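Local coordinates for protein choline kinase (Streptococcus pneumoniae, PDB 4R78) that probably phosphorylates choline as a kinase of protein kinase-like fold, and binds adenosine monophosphate in its nucleotide pocket, at residues F147-L159 with Y169-L183. Sequence-based numbering, arbitrary orientation.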
# COMPACT_ATOMS: atom_id res chain seq x y z
N PHE A 147 12.58 -2.67 -3.49
CA PHE A 147 12.10 -1.30 -3.36
C PHE A 147 13.24 -0.30 -3.29
O PHE A 147 14.13 -0.39 -2.44
CB PHE A 147 11.14 -1.13 -2.17
CG PHE A 147 10.22 0.05 -2.32
CD1 PHE A 147 9.03 -0.07 -3.04
CD2 PHE A 147 10.54 1.28 -1.78
CE1 PHE A 147 8.17 1.01 -3.19
CE2 PHE A 147 9.69 2.37 -1.93
CZ PHE A 147 8.50 2.24 -2.64
N ALA A 148 13.21 0.64 -4.22
CA ALA A 148 14.24 1.66 -4.35
C ALA A 148 13.52 3.01 -4.35
O ALA A 148 13.06 3.47 -5.39
CB ALA A 148 15.02 1.45 -5.63
N PRO A 149 13.39 3.63 -3.16
CA PRO A 149 12.56 4.83 -2.99
C PRO A 149 12.95 6.00 -3.90
O PRO A 149 12.08 6.73 -4.38
CB PRO A 149 12.80 5.22 -1.52
CG PRO A 149 13.23 3.96 -0.86
CD PRO A 149 14.04 3.24 -1.89
N PHE A 150 14.24 6.16 -4.16
CA PHE A 150 14.73 7.26 -4.98
C PHE A 150 14.50 7.00 -6.46
O PHE A 150 14.17 7.92 -7.22
CB PHE A 150 16.19 7.58 -4.62
CG PHE A 150 16.37 7.88 -3.15
CD1 PHE A 150 16.11 9.15 -2.66
CD2 PHE A 150 16.74 6.87 -2.26
CE1 PHE A 150 16.24 9.44 -1.30
CE2 PHE A 150 16.88 7.15 -0.89
CZ PHE A 150 16.62 8.43 -0.41
N GLU A 151 14.62 5.74 -6.86
CA GLU A 151 14.20 5.32 -8.20
C GLU A 151 12.69 5.48 -8.37
O GLU A 151 12.21 5.82 -9.46
CB GLU A 151 14.59 3.86 -8.46
CG GLU A 151 16.08 3.62 -8.71
CD GLU A 151 16.39 2.15 -8.97
OE1 GLU A 151 17.52 1.71 -8.65
OE2 GLU A 151 15.50 1.42 -9.47
N GLU A 152 11.94 5.23 -7.30
CA GLU A 152 10.48 5.36 -7.33
C GLU A 152 10.06 6.80 -7.63
O GLU A 152 9.16 7.03 -8.44
CB GLU A 152 9.85 4.87 -6.02
CG GLU A 152 8.34 4.64 -6.10
CD GLU A 152 7.96 3.25 -6.59
OE1 GLU A 152 6.78 2.88 -6.42
OE2 GLU A 152 8.83 2.53 -7.13
N ILE A 153 10.71 7.76 -6.98
CA ILE A 153 10.49 9.17 -7.29
C ILE A 153 10.67 9.44 -8.79
O ILE A 153 9.82 10.06 -9.42
CB ILE A 153 11.42 10.09 -6.45
CG1 ILE A 153 11.01 10.04 -4.97
CG2 ILE A 153 11.40 11.53 -6.97
CD1 ILE A 153 12.10 10.48 -4.00
N LYS A 154 11.76 8.94 -9.36
CA LYS A 154 12.06 9.14 -10.78
C LYS A 154 11.02 8.51 -11.70
O LYS A 154 10.72 9.06 -12.76
CB LYS A 154 13.46 8.63 -11.12
CG LYS A 154 14.58 9.41 -10.45
CD LYS A 154 15.94 8.90 -10.89
CE LYS A 154 17.05 9.65 -10.17
NZ LYS A 154 18.39 9.30 -10.74
N LYS A 155 10.47 7.37 -11.29
CA LYS A 155 9.43 6.71 -12.07
C LYS A 155 8.19 7.59 -12.22
O LYS A 155 7.66 7.74 -13.33
CB LYS A 155 9.05 5.35 -11.47
CG LYS A 155 10.12 4.29 -11.61
CD LYS A 155 9.58 2.93 -11.19
CE LYS A 155 10.54 1.81 -11.55
NZ LYS A 155 10.09 0.50 -11.01
N TYR A 156 7.73 8.17 -11.12
CA TYR A 156 6.60 9.10 -11.15
C TYR A 156 6.91 10.35 -11.96
O TYR A 156 6.07 10.84 -12.72
CB TYR A 156 6.11 9.45 -9.74
CG TYR A 156 5.34 8.33 -9.09
CD1 TYR A 156 4.04 8.01 -9.52
CD2 TYR A 156 5.89 7.57 -8.07
CE1 TYR A 156 3.33 6.97 -8.93
CE2 TYR A 156 5.19 6.53 -7.47
CZ TYR A 156 3.90 6.23 -7.91
OH TYR A 156 3.20 5.20 -7.33
N GLU A 157 8.13 10.88 -11.81
CA GLU A 157 8.55 12.06 -12.55
C GLU A 157 8.50 11.84 -14.06
O GLU A 157 8.15 12.75 -14.81
CB GLU A 157 9.95 12.50 -12.12
CG GLU A 157 9.99 13.12 -10.73
CD GLU A 157 11.38 13.54 -10.31
OE1 GLU A 157 12.35 12.85 -10.68
OE2 GLU A 157 11.49 14.55 -9.60
N SER A 158 8.84 10.63 -14.49
CA SER A 158 8.77 10.26 -15.90
C SER A 158 7.33 10.20 -16.40
O SER A 158 7.03 10.64 -17.52
CB SER A 158 9.47 8.92 -16.13
OG SER A 158 9.44 8.57 -17.51
N LEU A 159 6.43 9.66 -15.58
CA LEU A 159 5.04 9.48 -15.97
C LEU A 159 4.21 10.76 -15.95
O LEU A 159 3.27 10.90 -16.73
CB LEU A 159 4.37 8.40 -15.09
CG LEU A 159 4.86 6.97 -15.36
CD1 LEU A 159 4.63 6.08 -14.15
CD2 LEU A 159 4.20 6.39 -16.61
N TYR A 169 10.00 23.00 -5.83
CA TYR A 169 10.30 21.58 -6.05
C TYR A 169 11.79 21.22 -6.13
O TYR A 169 12.21 20.23 -5.55
CB TYR A 169 9.53 21.01 -7.25
CG TYR A 169 9.63 19.50 -7.35
CD1 TYR A 169 9.09 18.68 -6.36
CD2 TYR A 169 10.29 18.90 -8.43
CE1 TYR A 169 9.19 17.29 -6.45
CE2 TYR A 169 10.39 17.51 -8.52
CZ TYR A 169 9.84 16.72 -7.53
OH TYR A 169 9.93 15.34 -7.61
N GLU A 170 12.59 22.01 -6.84
CA GLU A 170 14.01 21.68 -6.97
C GLU A 170 14.72 21.61 -5.62
O GLU A 170 15.43 20.64 -5.34
CB GLU A 170 14.71 22.61 -7.95
CG GLU A 170 14.42 22.30 -9.41
CD GLU A 170 14.76 20.87 -9.79
OE1 GLU A 170 13.86 20.17 -10.31
OE2 GLU A 170 15.91 20.44 -9.57
N SER A 171 14.52 22.61 -4.77
CA SER A 171 15.11 22.61 -3.43
C SER A 171 14.61 21.45 -2.56
O SER A 171 15.38 20.84 -1.82
CB SER A 171 14.87 23.94 -2.72
OG SER A 171 15.64 24.97 -3.31
N VAL A 172 13.31 21.15 -2.64
CA VAL A 172 12.75 20.03 -1.88
C VAL A 172 13.31 18.70 -2.39
O VAL A 172 13.76 17.86 -1.61
CB VAL A 172 11.20 20.07 -1.89
CG1 VAL A 172 10.62 18.81 -1.25
CG2 VAL A 172 10.70 21.31 -1.15
N ARG A 173 13.28 18.53 -3.71
CA ARG A 173 13.79 17.32 -4.37
C ARG A 173 15.23 17.03 -3.96
O ARG A 173 15.55 15.91 -3.55
CB ARG A 173 13.69 17.48 -5.89
CG ARG A 173 14.00 16.23 -6.68
CD ARG A 173 14.00 16.53 -8.17
NE ARG A 173 14.05 15.30 -8.96
CZ ARG A 173 15.17 14.73 -9.39
NH1 ARG A 173 16.35 15.27 -9.12
NH2 ARG A 173 15.10 13.60 -10.09
N ASN A 174 16.10 18.03 -4.07
CA ASN A 174 17.50 17.85 -3.72
C ASN A 174 17.70 17.49 -2.25
O ASN A 174 18.55 16.66 -1.91
CB ASN A 174 18.33 19.08 -4.10
CG ASN A 174 18.38 19.32 -5.60
OD1 ASN A 174 18.49 20.46 -6.05
ND2 ASN A 174 18.32 18.25 -6.39
N ALA A 175 16.91 18.10 -1.37
CA ALA A 175 16.95 17.77 0.05
C ALA A 175 16.51 16.32 0.30
O ALA A 175 17.11 15.62 1.11
CB ALA A 175 16.11 18.74 0.87
N VAL A 176 15.46 15.89 -0.40
CA VAL A 176 15.00 14.51 -0.30
C VAL A 176 16.07 13.53 -0.80
O VAL A 176 16.38 12.55 -0.12
CB VAL A 176 13.65 14.31 -1.05
CG1 VAL A 176 13.29 12.82 -1.13
CG2 VAL A 176 12.55 15.08 -0.35
N PHE A 177 16.65 13.81 -1.97
CA PHE A 177 17.68 12.94 -2.53
C PHE A 177 18.97 12.89 -1.70
O PHE A 177 19.74 11.94 -1.81
CB PHE A 177 17.99 13.31 -3.99
CG PHE A 177 17.08 12.65 -5.00
CD1 PHE A 177 17.43 11.43 -5.57
CD2 PHE A 177 15.89 13.25 -5.38
CE1 PHE A 177 16.59 10.82 -6.51
CE2 PHE A 177 15.04 12.65 -6.31
CZ PHE A 177 15.40 11.43 -6.88
N SER A 178 19.19 13.92 -0.87
CA SER A 178 20.35 13.94 0.02
C SER A 178 20.24 12.88 1.12
O SER A 178 21.23 12.50 1.73
CB SER A 178 20.56 15.33 0.64
OG SER A 178 19.68 15.55 1.74
N LEU A 179 19.02 12.40 1.36
CA LEU A 179 18.77 11.37 2.37
C LEU A 179 19.30 9.99 1.98
O LEU A 179 19.50 9.14 2.84
CB LEU A 179 17.28 11.30 2.72
CG LEU A 179 16.67 12.59 3.29
CD1 LEU A 179 15.15 12.47 3.40
CD2 LEU A 179 17.29 12.98 4.63
N GLU A 180 19.54 9.78 0.68
CA GLU A 180 20.07 8.51 0.19
C GLU A 180 21.42 8.18 0.82
O GLU A 180 21.65 7.04 1.23
CB GLU A 180 20.16 8.51 -1.35
CG GLU A 180 20.52 7.14 -1.94
CD GLU A 180 20.32 7.05 -3.45
OE1 GLU A 180 20.19 8.10 -4.13
OE2 GLU A 180 20.31 5.92 -3.97
N LYS A 181 22.30 9.18 0.90
CA LYS A 181 23.62 9.03 1.50
C LYS A 181 23.54 8.66 2.99
O LYS A 181 24.30 7.82 3.46
CB LYS A 181 24.46 10.31 1.30
CG LYS A 181 25.81 10.34 2.03
CD LYS A 181 26.79 9.31 1.49
CE LYS A 181 28.10 9.33 2.27
NZ LYS A 181 29.03 8.29 1.77
N ARG A 182 22.61 9.30 3.71
CA ARG A 182 22.43 9.00 5.13
C ARG A 182 21.96 7.56 5.31
O ARG A 182 22.48 6.84 6.15
CB ARG A 182 21.46 9.98 5.79
CG ARG A 182 21.25 9.76 7.29
CD ARG A 182 22.56 9.81 8.08
NE ARG A 182 22.35 9.67 9.52
CZ ARG A 182 23.31 9.50 10.42
NH1 ARG A 182 24.59 9.45 10.05
NH2 ARG A 182 23.00 9.38 11.70
N LEU A 183 20.98 7.14 4.50
CA LEU A 183 20.50 5.76 4.56
C LEU A 183 21.60 4.74 4.28
O LEU A 183 21.66 3.70 4.93
CB LEU A 183 19.29 5.54 3.65
CG LEU A 183 17.94 6.12 4.12
CD1 LEU A 183 16.92 6.04 3.00
CD2 LEU A 183 17.42 5.42 5.38
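F150 drives its ring into the partner segment as a knob in the hole formed by V176, F177, E180 and L183. Followed outward, its CB first meets F177 CE1 at 3.8 Å. CG and CD2 lie against the carboxylate of E180, whose plane is only 11° from that of the ring, while CD1 touches F177 CD1. Farther out, CE2 has the methyl L183 CD1 near the ring plane, E180 CB covers one face in a CH-pi contact 3.7 Å from the ring centroid, and CE1 reaches V176 O edge-on at 3.3 Å. At the tip, CZ rests 3.4 Å from the backbone N of E180, in helix 179-186. A broad flat ring suits this place because it can fill the hole and lie under the extended chain of E180. Helix 149-159 runs nearly antiparallel to helix 169-177, at 152° with the axes 11.6 Å apart, so large side chains bridge the gap. Both belong to the helical lobe of the protein kinase-like fold, and helix 257-280 backs the apolar layer, with L266 against F150 and V176 and I270 against I153. I153 adds branched bulk, its CD1 packing on V176 CG1 and its CG2 on F177. K154, on the exposed border, lays its aliphatic CE near F177 CE1. Toward Y169, the extended side chain of E157 carries its carboxylate to a bidentate salt bridge, its two oxygens taking one nitrogen each: R173, extended from CG to NE, grips it side-on, NE to OE2 at 2.7 Å and NH2 to OE1 at 2.9 Å, both on syn lone pairs and nearly coplanar. Y169 OH donates to E157 OE2 from the anti side, 30° out of the carboxylate plane, and this second donor should further favour the ionised acid. F177 CE2 sits over the centre of the R173 guanidinium.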